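Local atomic coordinates of multicopper oxidase type 1 (Nitrosomonas europaea, PDB entry 3G5W), a protein that binds copper at a mononuclear site and at copper-oxygen clusters, and probably works as a laccase-like oxidoreductase built from two cupredoxin-type domains. Residues Arg181-Lys184 with Gly185-Ile188; Tyr297-Ser300 with Leu301-Asp304. One frame throughout, in Å; residues are numbered along the deposited sequence.

Contact 1: residues Arg181-Lys184 with Gly185-Ile188; sequences RVKK and GDVI
Lys183 and Asp186 are the first and last residues of a type II beta turn. Asp186 N donates to Lys183 O at 3.1 Å and closes it. The Asp186 side chain then folds back over the turn. Its CB lies 3.3 Å from Lys183 O. From CG the two carboxylate oxygens part ways. OD2 accepts the backbone N of Lys183 at 2.9 Å. This bond is nearly straight, with an N-H...O angle of 168°. The N-H comes to the anti side of OD2, 24° out of the carboxylate plane. OD2 also rests 3.7 Å from Val182 CB. OD1 is held by Thr136 OG1, which also bonds Val187 N. The buried carboxylate is therefore gripped through both oxygens.

The Lys183 chain crosses this side chain at about a right angle. A bend at its last torsion (chi4 -65°) brings the ammonium back towards the turn. The salt bridge from Lys183 NZ to Asp186 OD1 is long, at 3.9 Å. Gly185 fits its position because a CB there would clash with Lys184 O. Without the Asp186 carboxylate, as with an alanine here, Lys183 N would probably lose its acceptor in the turn and Thr136 OG1 one of its mates.

Val182 CG1 meets Ile188 CG2 at 3.8 Å, with the side chains crossed. The turn carries the chain from one sheet to another of a cupredoxin-like beta sandwich. Val182 packs on Ile272 and Tyr274 of strand 269-274, the neighbour of strand 180-182. Ile188, in strand 187-194, touches Tyr139 of strand 137-146 and Leu240 of strand 235-241, the strands that flank its own.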
loop_
_atom_site.group_PDB
_atom_site.type_symbol
_atom_site.label_atom_id
_atom_site.label_comp_id
_atom_site.label_asym_id
_atom_site.label_seq_id
_atom_site.Cartn_x
_atom_site.Cartn_y
_atom_site.Cartn_z
ATOM N N ARG A 181 10.585 25.143 -8.725
ATOM C CA ARG A 181 11.777 25.996 -8.783
ATOM C C ARG A 181 12.090 26.603 -7.430
ATOM O O ARG A 181 11.236 27.245 -6.816
ATOM C CB ARG A 181 11.637 27.091 -9.849
ATOM C CG ARG A 181 11.612 26.548 -11.259
ATOM C CD ARG A 181 11.524 27.637 -12.301
ATOM N NE ARG A 181 11.847 27.106 -13.626
ATOM C CZ ARG A 181 11.826 27.813 -14.751
ATOM N NH1 ARG A 181 11.486 29.098 -14.726
ATOM N NH2 ARG A 181 12.141 27.233 -15.903
ATOM N N VAL A 182 13.323 26.396 -6.976
ATOM C CA VAL A 182 13.738 26.785 -5.627
ATOM C C VAL A 182 15.120 27.430 -5.629
ATOM O O VAL A 182 15.801 27.462 -6.657
ATOM C CB VAL A 182 13.787 25.563 -4.666
ATOM C CG1 VAL A 182 12.394 24.953 -4.470
ATOM C CG2 VAL A 182 14.784 24.514 -5.165
ATOM N N LYS A 183 15.524 27.939 -4.467
ATOM C CA LYS A 183 16.913 28.332 -4.238
ATOM C C LYS A 183 17.385 27.767 -2.906
ATOM O O LYS A 183 16.574 27.378 -2.070
ATOM C CB LYS A 183 17.079 29.856 -4.279
ATOM C CG LYS A 183 16.544 30.595 -3.067
ATOM C CD LYS A 183 16.494 32.097 -3.323
ATOM C CE LYS A 183 15.953 32.839 -2.106
ATOM N NZ LYS A 183 14.520 32.500 -1.795
ATOM N N LYS A 184 18.698 27.730 -2.707
ATOM C CA LYS A 184 19.267 27.216 -1.468
ATOM C C LYS A 184 18.728 27.992 -0.267
ATOM O O LYS A 184 18.629 29.223 -0.306
ATOM C CB LYS A 184 20.796 27.274 -1.522
ATOM C CG LYS A 184 21.491 26.377 -0.520
ATOM C CD LYS A 184 22.998 26.439 -0.713
ATOM C CE LYS A 184 23.748 26.014 0.542
ATOM N NZ LYS A 184 23.368 24.647 0.987
ATOM N N GLY A 185 18.357 27.270 0.787
ATOM C CA GLY A 185 17.755 27.885 1.971
ATOM C C GLY A 185 16.233 27.826 2.014
ATOM O O GLY A 185 15.636 28.046 3.067
ATOM N N ASP A 186 15.603 27.539 0.873
ATOM C CA ASP A 186 14.148 27.360 0.811
ATOM C C ASP A 186 13.746 26.135 1.618
ATOM O O ASP A 186 14.546 25.215 1.820
ATOM C CB ASP A 186 13.665 27.160 -0.633
ATOM C CG ASP A 186 13.209 28.451 -1.306
ATOM O OD1 ASP A 186 12.611 29.336 -0.649
ATOM O OD2 ASP A 186 13.418 28.560 -2.527
ATOM N N VAL A 187 12.509 26.139 2.096
ATOM C CA VAL A 187 11.924 24.976 2.744
ATOM C C VAL A 187 10.572 24.797 2.088
ATOM O O VAL A 187 9.719 25.683 2.170
ATOM C CB VAL A 187 11.748 25.188 4.265
ATOM C CG1 VAL A 187 10.957 24.024 4.894
ATOM C CG2 VAL A 187 13.107 25.355 4.942
ATOM N N ILE A 188 10.383 23.678 1.402
ATOM C CA ILE A 188 9.122 23.471 0.686
ATOM C C ILE A 188 8.227 22.447 1.374
ATOM O O ILE A 188 8.698 21.512 2.023
ATOM C CB ILE A 188 9.311 23.158 -0.833
ATOM C CG1 ILE A 188 9.910 21.764 -1.059
ATOM C CG2 ILE A 188 10.150 24.259 -1.513
ATOM C CD1 ILE A 188 10.138 21.407 -2.533
#

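Contact 2: residues Tyr297-Ser300 with Leu301-Asp304; sequences YEES and LKKD
The flat peptide groups of Tyr297, Glu299 and Ser300 each receive an N-H from residues 301-303. The Tyr297 ring, the other flat group, stacks edge-to-face with Phe313, and its OH bonds Ala33 O. Residues 300-302 form a short 3-10 turn. Over one face of the Glu299 carbonyl lies Lys302 N, 62° out of the plane and 3.2 Å from Glu299 O. Lys303 N sits in the same manner above the Ser300 carbonyl, 3.1 Å from Ser300 O. Both bonds span three residues and miss the lone pairs. The bond from Leu301 N to Tyr297 O is the wider, alpha-type step that leads into the turn. It spans four residues, is 3.0 Å long and tilts only 24° from the carbonyl plane. The Leu301 side chain covers this oxygen as well, with CG 3.3 Å from Tyr297 O.

The Glu299 carboxylate takes the ammonium of Lys302 mainly at one oxygen. The two side chains run alongside each other, pointing the same way. Lys302 NZ is 3.4 Å from Glu299 OE2, a salt bridge with a weak hydrogen bond. A bend in the middle of the lysine (chi3 80°) shapes this approach, and its CD passes 3.4 Å from Glu298 O.

The turn belongs to the connection between strands 269-274 and 306-308. Leu301 packs on Leu35 and Ile122 of one sheet and on Ile140 of another. Asp294 OD2 bonds Ser300 OG. A water joins that same hydroxyl to the Lys303 ammonium: it donates to Ser300 OG at 2.6 Å and accepts from Lys303 NZ.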
loop_
_atom_site.group_PDB
_atom_site.type_symbol
_atom_site.label_atom_id
_atom_site.label_comp_id
_atom_site.label_asym_id
_atom_site.label_seq_id
_atom_site.Cartn_x
_atom_site.Cartn_y
_atom_site.Cartn_z
ATOM N N TYR A 297 -0.583 25.434 -7.620
ATOM C CA TYR A 297 -1.272 26.456 -6.831
ATOM C C TYR A 297 -0.311 27.198 -5.900
ATOM O O TYR A 297 -0.741 27.798 -4.918
ATOM C CB TYR A 297 -2.428 25.858 -6.008
ATOM C CG TYR A 297 -3.740 25.708 -6.744
ATOM C CD1 TYR A 297 -4.322 26.792 -7.414
ATOM C CD2 TYR A 297 -4.414 24.497 -6.748
ATOM C CE1 TYR A 297 -5.545 26.658 -8.080
ATOM C CE2 TYR A 297 -5.641 24.346 -7.411
ATOM C CZ TYR A 297 -6.195 25.433 -8.073
ATOM O OH TYR A 297 -7.397 25.294 -8.734
ATOM N N GLU A 298 0.983 27.168 -6.220
ATOM C CA GLU A 298 1.993 27.761 -5.345
ATOM C C GLU A 298 1.915 29.293 -5.305
ATOM O O GLU A 298 2.306 29.907 -4.310
ATOM C CB GLU A 298 3.408 27.273 -5.713
ATOM C CG GLU A 298 4.055 27.963 -6.906
ATOM C CD GLU A 298 3.646 27.387 -8.265
ATOM O OE1 GLU A 298 4.167 27.893 -9.281
ATOM O OE2 GLU A 298 2.822 26.443 -8.329
ATOM N N GLU A 299 1.415 29.906 -6.381
ATOM C CA GLU A 299 1.201 31.361 -6.388
ATOM C C GLU A 299 -0.141 31.741 -5.756
ATOM O O GLU A 299 -0.217 32.712 -5.000
ATOM C CB GLU A 299 1.326 31.947 -7.798
ATOM C CG GLU A 299 2.696 31.724 -8.475
ATOM C CD GLU A 299 3.863 32.294 -7.667
ATOM O OE1 GLU A 299 4.872 31.574 -7.484
ATOM O OE2 GLU A 299 3.772 33.453 -7.209
ATOM N N SER A 300 -1.195 30.977 -6.054
ATOM C CA SER A 300 -2.516 31.256 -5.474
ATOM C C SER A 300 -2.546 31.103 -3.951
ATOM O O SER A 300 -3.256 31.850 -3.269
ATOM C CB SER A 300 -3.613 30.400 -6.121
ATOM O OG SER A 300 -3.853 30.790 -7.466
ATOM N N LEU A 301 -1.786 30.146 -3.415
ATOM C CA LEU A 301 -1.714 29.945 -1.957
ATOM C C LEU A 301 -1.124 31.143 -1.201
ATOM O O LEU A 301 -1.328 31.273 0.007
ATOM C CB LEU A 301 -0.946 28.659 -1.600
ATOM C CG LEU A 301 -1.673 27.315 -1.758
ATOM C CD1 LEU A 301 -0.671 26.158 -1.739
ATOM C CD2 LEU A 301 -2.738 27.104 -0.690
ATOM N N LYS A 302 -0.406 32.009 -1.917
ATOM C CA LYS A 302 0.175 33.224 -1.334
ATOM C C LYS A 302 -0.782 34.418 -1.333
ATOM O O LYS A 302 -0.507 35.435 -0.699
ATOM C CB LYS A 302 1.462 33.602 -2.070
ATOM C CG LYS A 302 2.640 32.707 -1.744
ATOM C CD LYS A 302 3.646 32.677 -2.888
ATOM C CE LYS A 302 4.553 33.895 -2.901
ATOM N NZ LYS A 302 5.241 34.020 -4.223
ATOM N N LYS A 303 -1.890 34.295 -2.054
ATOM C CA LYS A 303 -2.873 35.372 -2.154
ATOM C C LYS A 303 -3.829 35.380 -0.959
ATOM O O LYS A 303 -3.806 34.464 -0.127
ATOM C CB LYS A 303 -3.651 35.254 -3.470
ATOM C CG LYS A 303 -2.807 35.549 -4.706
ATOM C CD LYS A 303 -3.632 35.489 -5.976
ATOM C CE LYS A 303 -2.746 35.693 -7.189
ATOM N NZ LYS A 303 -3.501 35.539 -8.468
ATOM N N ASP A 304 -4.656 36.423 -0.872
ATOM C CA ASP A 304 -5.694 36.517 0.157
ATOM C C ASP A 304 -6.562 35.265 0.164
ATOM O O ASP A 304 -6.853 34.700 -0.893
ATOM C CB ASP A 304 -6.578 37.740 -0.080
ATOM C CG ASP A 304 -5.926 39.033 0.374
ATOM O OD1 ASP A 304 -5.023 38.979 1.237
ATOM O OD2 ASP A 304 -6.328 40.109 -0.126
HETATM O O HOH W 1 -4.821 33.096 -8.332
#

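Overall arrangement
From the N terminus the chain reaches contact 1 first, where strand 180-182 turns into strand 187-194. The turn passes from one sheet to another and closes before contact 2 opens, so the two are in series and neither nest nor cross. After strand 269-274, which lies beside strand 180-182, the chain enters a long connection containing residues 297-304. Contact 2 winds this connection up shortly before strand 306-308, at the edge of a different sheet. Centres of the two contacts are about 17 Å apart, and their nearest atoms about 7 Å. Strand 137-146 is common ground: Ile188 of contact 1 and Leu301 of contact 2 both pack on it.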